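Local coordinates for protein alpha-1,2-mannosyltransferase (Ktr4), putative (Neosartorya fumigata, PDB 7BOP) that is a putative glycosyltransferase of the GT-A clan, modelled here with guanosine-5'-diphosphate and a manganese ion, at residues Asn31-Lys34 against Arg35-Leu39; Lys229-Pro232 against Thr233-Pro236. All coordinates share one frame; numbering follows the deposited sequence.

Contacts 1 and 2 are both local, each formed within one continuous run of chain, and they lie in series along the sequence. Their centres are about 28 Å apart and their nearest atoms about 19 Å apart, so they do not touch. Contact 1 (31-39) runs from the end of strand 30-31 into the long loop before strand 69-74, its centre about 21 Å from the centre of the chain. Contact 2 (229-236) leads into helix 234-244, its centre about 19 Å from the same point. The side chain of Val231 in contact 2 is about 12 Å from the bound GDP. Neither contact contributes a residue to the GDP pocket or to the manganese site.

Contact 1: residues Asn31-Lys34 against Arg35-Leu39; sequences NGMK and RDPLL
Met33 and Pro37 form the apolar contact of this turn, the thioether sulfur meeting the CD corner of the proline ring, nearly in the ring's mean plane, with the two side chains crossing at about a right angle. Met33 SD lies 3.5 Å from Pro37 CD, the ring methylene bonded to the nitrogen. The same sulfur passes Arg35 O at 3.8 Å and Asp36 CA at 4.0 Å, so it rests on backbone as well as on the ring. With CG anti to the backbone N (chi1 -154°), the methionine leans over the residues that follow it, and the bend at chi3 swings CE away from the proline, leaving the sulfur as the touching atom. Arg35 is built differently: its chain is extended from CG to NE and carries the guanidinium group away from residues 31-34, to a salt bridge with Asp40.

Asp36 orders the next part of the turn. Its OD1 accepts from Leu38 N at 3.0 Å in an Asx turn, a fairly straight bond (162°) that arrives on the anti side of the carboxylate and 34° out of its plane. Leu39 N adds a backbone bond to Asp36 O of 3.0 Å, in keeping with the 3-10 segment 37-39. A water accepts from Asp36 N at 2.7 Å and reaches Lys34 O only weakly.

Around the turn, Asp36 OD2 forms a salt bridge with Arg376, so both carboxylate oxygens are engaged. Met33 also packs on Arg376 and Pro377, and Pro37 on Phe380, which places the turn against helix 376-382. Before and at the corner at Gly32, the backbones of Asn31 and Gly32 hydrogen-bond to Ser21 of strand 20-22.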
loop_
_atom_site.group_PDB
_atom_site.type_symbol
_atom_site.label_atom_id
_atom_site.label_comp_id
_atom_site.label_asym_id
_atom_site.label_seq_id
_atom_site.Cartn_x
_atom_site.Cartn_y
_atom_site.Cartn_z
ATOM N N ASN A 31 9.343 10.758 -19.141
ATOM C CA ASN A 31 8.232 10.108 -19.850
ATOM C C ASN A 31 8.036 8.626 -19.478
ATOM O O ASN A 31 7.521 7.844 -20.272
ATOM C CB ASN A 31 8.462 10.249 -21.363
ATOM C CG ASN A 31 7.205 9.989 -22.182
ATOM O OD1 ASN A 31 6.086 10.233 -21.726
ATOM N ND2 ASN A 31 7.386 9.487 -23.402
ATOM N N GLY A 32 8.414 8.252 -18.262
ATOM C CA GLY A 32 8.270 6.875 -17.793
ATOM C C GLY A 32 9.512 6.031 -18.019
ATOM O O GLY A 32 10.596 6.554 -18.312
ATOM N N MET A 33 9.357 4.716 -17.891
ATOM C CA MET A 33 10.501 3.817 -17.995
ATOM C C MET A 33 10.868 3.537 -19.444
ATOM O O MET A 33 9.988 3.460 -20.293
ATOM C CB MET A 33 10.237 2.507 -17.268
ATOM C CG MET A 33 11.536 1.880 -16.818
ATOM S SD MET A 33 11.323 0.607 -15.601
ATOM C CE MET A 33 10.523 1.378 -14.230
ATOM N N LYS A 34 12.169 3.421 -19.710
ATOM C CA LYS A 34 12.684 3.099 -21.048
ATOM C C LYS A 34 12.368 1.656 -21.400
ATOM O O LYS A 34 11.720 1.388 -22.406
ATOM C CB LYS A 34 14.209 3.296 -21.135
ATOM C CG LYS A 34 14.666 4.714 -21.444
ATOM C CD LYS A 34 16.155 4.921 -21.171
ATOM C CE LYS A 34 17.058 4.081 -22.066
ATOM N NZ LYS A 34 18.465 4.135 -21.587
ATOM N N ARG A 35 12.863 0.735 -20.574
ATOM C CA ARG A 35 12.606 -0.691 -20.756
ATOM C C ARG A 35 12.132 -1.279 -19.441
ATOM O O ARG A 35 12.878 -1.349 -18.465
ATOM C CB ARG A 35 13.818 -1.454 -21.286
ATOM C CG ARG A 35 13.377 -2.743 -21.975
ATOM C CD ARG A 35 14.498 -3.725 -22.248
ATOM N NE ARG A 35 13.952 -5.026 -22.651
ATOM C CZ ARG A 35 13.467 -5.955 -21.822
ATOM N NH1 ARG A 35 12.997 -7.098 -22.322
ATOM N NH2 ARG A 35 13.436 -5.760 -20.499
ATOM N N ASP A 36 10.878 -1.696 -19.429
ATOM C CA ASP A 36 10.252 -2.175 -18.208
ATOM C C ASP A 36 10.770 -3.595 -17.920
ATOM O O ASP A 36 10.646 -4.471 -18.783
ATOM C CB ASP A 36 8.734 -2.138 -18.398
ATOM C CG ASP A 36 7.964 -2.204 -17.086
ATOM O OD1 ASP A 36 8.371 -2.922 -16.148
ATOM O OD2 ASP A 36 6.926 -1.526 -16.995
ATOM N N PRO A 37 11.342 -3.839 -16.712
ATOM C CA PRO A 37 11.749 -5.202 -16.319
ATOM C C PRO A 37 10.619 -6.239 -16.349
ATOM O O PRO A 37 10.889 -7.435 -16.451
ATOM C CB PRO A 37 12.246 -5.042 -14.873
ATOM C CG PRO A 37 12.512 -3.605 -14.700
ATOM C CD PRO A 37 11.623 -2.863 -15.643
ATOM N N LEU A 38 9.376 -5.783 -16.268
ATOM C CA LEU A 38 8.223 -6.667 -16.395
ATOM C C LEU A 38 8.124 -7.382 -17.747
ATOM O O LEU A 38 7.437 -8.394 -17.846
ATOM C CB LEU A 38 6.934 -5.896 -16.122
ATOM C CG LEU A 38 6.704 -5.450 -14.681
ATOM C CD1 LEU A 38 5.574 -4.432 -14.630
ATOM C CD2 LEU A 38 6.403 -6.619 -13.747
ATOM N N LEU A 39 8.778 -6.838 -18.778
ATOM C CA LEU A 39 8.908 -7.507 -20.067
ATOM C C LEU A 39 9.787 -8.766 -20.011
ATOM O O LEU A 39 9.599 -9.675 -20.810
ATOM C CB LEU A 39 9.458 -6.541 -21.134
ATOM C CG LEU A 39 8.623 -5.304 -21.491
ATOM C CD1 LEU A 39 9.291 -4.501 -22.604
ATOM C CD2 LEU A 39 7.220 -5.696 -21.900
HETATM O O HOH W 1 9.381 -1.041 -21.621
#

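Contact 2: residues Lys229-Pro232 against Thr233-Pro236; sequences KTVP and TLWP
A type I beta turn, Val231 to Leu234, leads into helix 234-244 and is closed by the Val231 carbonyl accepting from Leu234 N. Thr233 occupies the N-cap position, but its side chain makes no capping bond; its OG1 is instead hydrogen-bonded to Glu312. The bond from Leu234 N to Val231 O measures 3.1 Å and is fairly straight (159°), yet the donor stands above the carbonyl plane, 61° out of it. A water also donates to Val231 O at 2.7 Å and accepts from Trp235 N at 2.9 Å, linking the carbonyl to the helix one residue further on. Beside this polar pair, the Val231 and Leu234 side chains cross obliquely: with Leu234 CG anti to the backbone N (chi1 180°), Leu234 CD2 meets Val231 CG1 at 3.8 Å. The Leu234 side chain also touches Pro318 and Ile322 of helix 316-327. Pro236 CD lies 3.7 Å from Pro232 O, an oxygen that accepts a hydrogen bond from Asn272 ND2. Two donors therefore grip Val231 O, and the water meets the need of Trp235 N in the first turn. Pro236, lacking an N-H, asks for no acceptor there.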
loop_
_atom_site.group_PDB
_atom_site.type_symbol
_atom_site.label_atom_id
_atom_site.label_comp_id
_atom_site.label_asym_id
_atom_site.label_seq_id
_atom_site.Cartn_x
_atom_site.Cartn_y
_atom_site.Cartn_z
ATOM N N LYS A 229 0.920 19.033 -3.763
ATOM C CA LYS A 229 -0.057 19.854 -3.028
ATOM C C LYS A 229 -0.711 19.133 -1.848
ATOM O O LYS A 229 -1.231 19.794 -0.957
ATOM C CB LYS A 229 -1.174 20.337 -3.953
ATOM C CG LYS A 229 -0.689 21.300 -5.032
ATOM C CD LYS A 229 -1.843 21.877 -5.850
ATOM C CE LYS A 229 -2.680 20.816 -6.541
ATOM N NZ LYS A 229 -1.902 19.901 -7.418
ATOM N N THR A 230 -0.719 17.799 -1.857
ATOM C CA THR A 230 -1.278 17.027 -0.733
ATOM C C THR A 230 -0.308 16.871 0.435
ATOM O O THR A 230 -0.748 16.491 1.524
ATOM C CB THR A 230 -1.752 15.625 -1.168
ATOM O OG1 THR A 230 -0.640 14.844 -1.619
ATOM C CG2 THR A 230 -2.777 15.730 -2.303
ATOM N N VAL A 231 0.987 17.149 0.216
ATOM C CA VAL A 231 2.044 16.847 1.197
ATOM C C VAL A 231 3.107 17.950 1.412
ATOM O O VAL A 231 4.241 17.628 1.736
ATOM C CB VAL A 231 2.761 15.510 0.842
ATOM C CG1 VAL A 231 1.814 14.326 0.989
ATOM C CG2 VAL A 231 3.351 15.541 -0.568
ATOM N N PRO A 232 2.746 19.249 1.279
ATOM C CA PRO A 232 3.841 20.230 1.292
ATOM C C PRO A 232 4.717 20.292 2.560
ATOM O O PRO A 232 5.910 20.510 2.428
ATOM C CB PRO A 232 3.127 21.566 1.022
ATOM C CG PRO A 232 1.724 21.334 1.427
ATOM C CD PRO A 232 1.450 19.906 1.053
ATOM N N THR A 233 4.162 20.086 3.753
ATOM C CA THR A 233 4.987 20.080 4.980
ATOM C C THR A 233 5.334 18.686 5.522
ATOM O O THR A 233 5.922 18.574 6.602
ATOM C CB THR A 233 4.371 20.928 6.121
ATOM O OG1 THR A 233 3.112 20.380 6.533
ATOM C CG2 THR A 233 4.184 22.377 5.685
ATOM N N LEU A 234 5.010 17.630 4.776
ATOM C CA LEU A 234 5.278 16.263 5.244
ATOM C C LEU A 234 6.770 16.033 5.449
ATOM O O LEU A 234 7.184 15.572 6.513
ATOM C CB LEU A 234 4.698 15.222 4.276
ATOM C CG LEU A 234 4.900 13.746 4.630
ATOM C CD1 LEU A 234 4.442 13.452 6.058
ATOM C CD2 LEU A 234 4.143 12.889 3.627
ATOM N N TRP A 235 7.581 16.383 4.457
ATOM C CA TRP A 235 9.029 16.199 4.573
ATOM C C TRP A 235 9.667 17.132 5.612
ATOM O O TRP A 235 10.505 16.679 6.412
ATOM C CB TRP A 235 9.726 16.298 3.215
ATOM C CG TRP A 235 11.162 15.861 3.248
ATOM C CD1 TRP A 235 12.258 16.643 3.065
ATOM C CD2 TRP A 235 11.651 14.545 3.508
ATOM N NE1 TRP A 235 13.403 15.900 3.184
ATOM C CE2 TRP A 235 13.059 14.606 3.463
ATOM C CE3 TRP A 235 11.034 13.313 3.759
ATOM C CZ2 TRP A 235 13.862 13.485 3.660
ATOM C CZ3 TRP A 235 11.829 12.205 3.959
ATOM C CH2 TRP A 235 13.229 12.294 3.908
ATOM N N PRO A 236 9.280 18.428 5.615
ATOM C CA PRO A 236 9.734 19.285 6.710
ATOM C C PRO A 236 9.424 18.714 8.106
ATOM O O PRO A 236 10.304 18.714 8.966
ATOM C CB PRO A 236 8.990 20.587 6.453
ATOM C CG PRO A 236 8.954 20.661 4.958
ATOM C CD PRO A 236 8.737 19.234 4.500
HETATM O O HOH W 2 6.832 16.895 1.732
#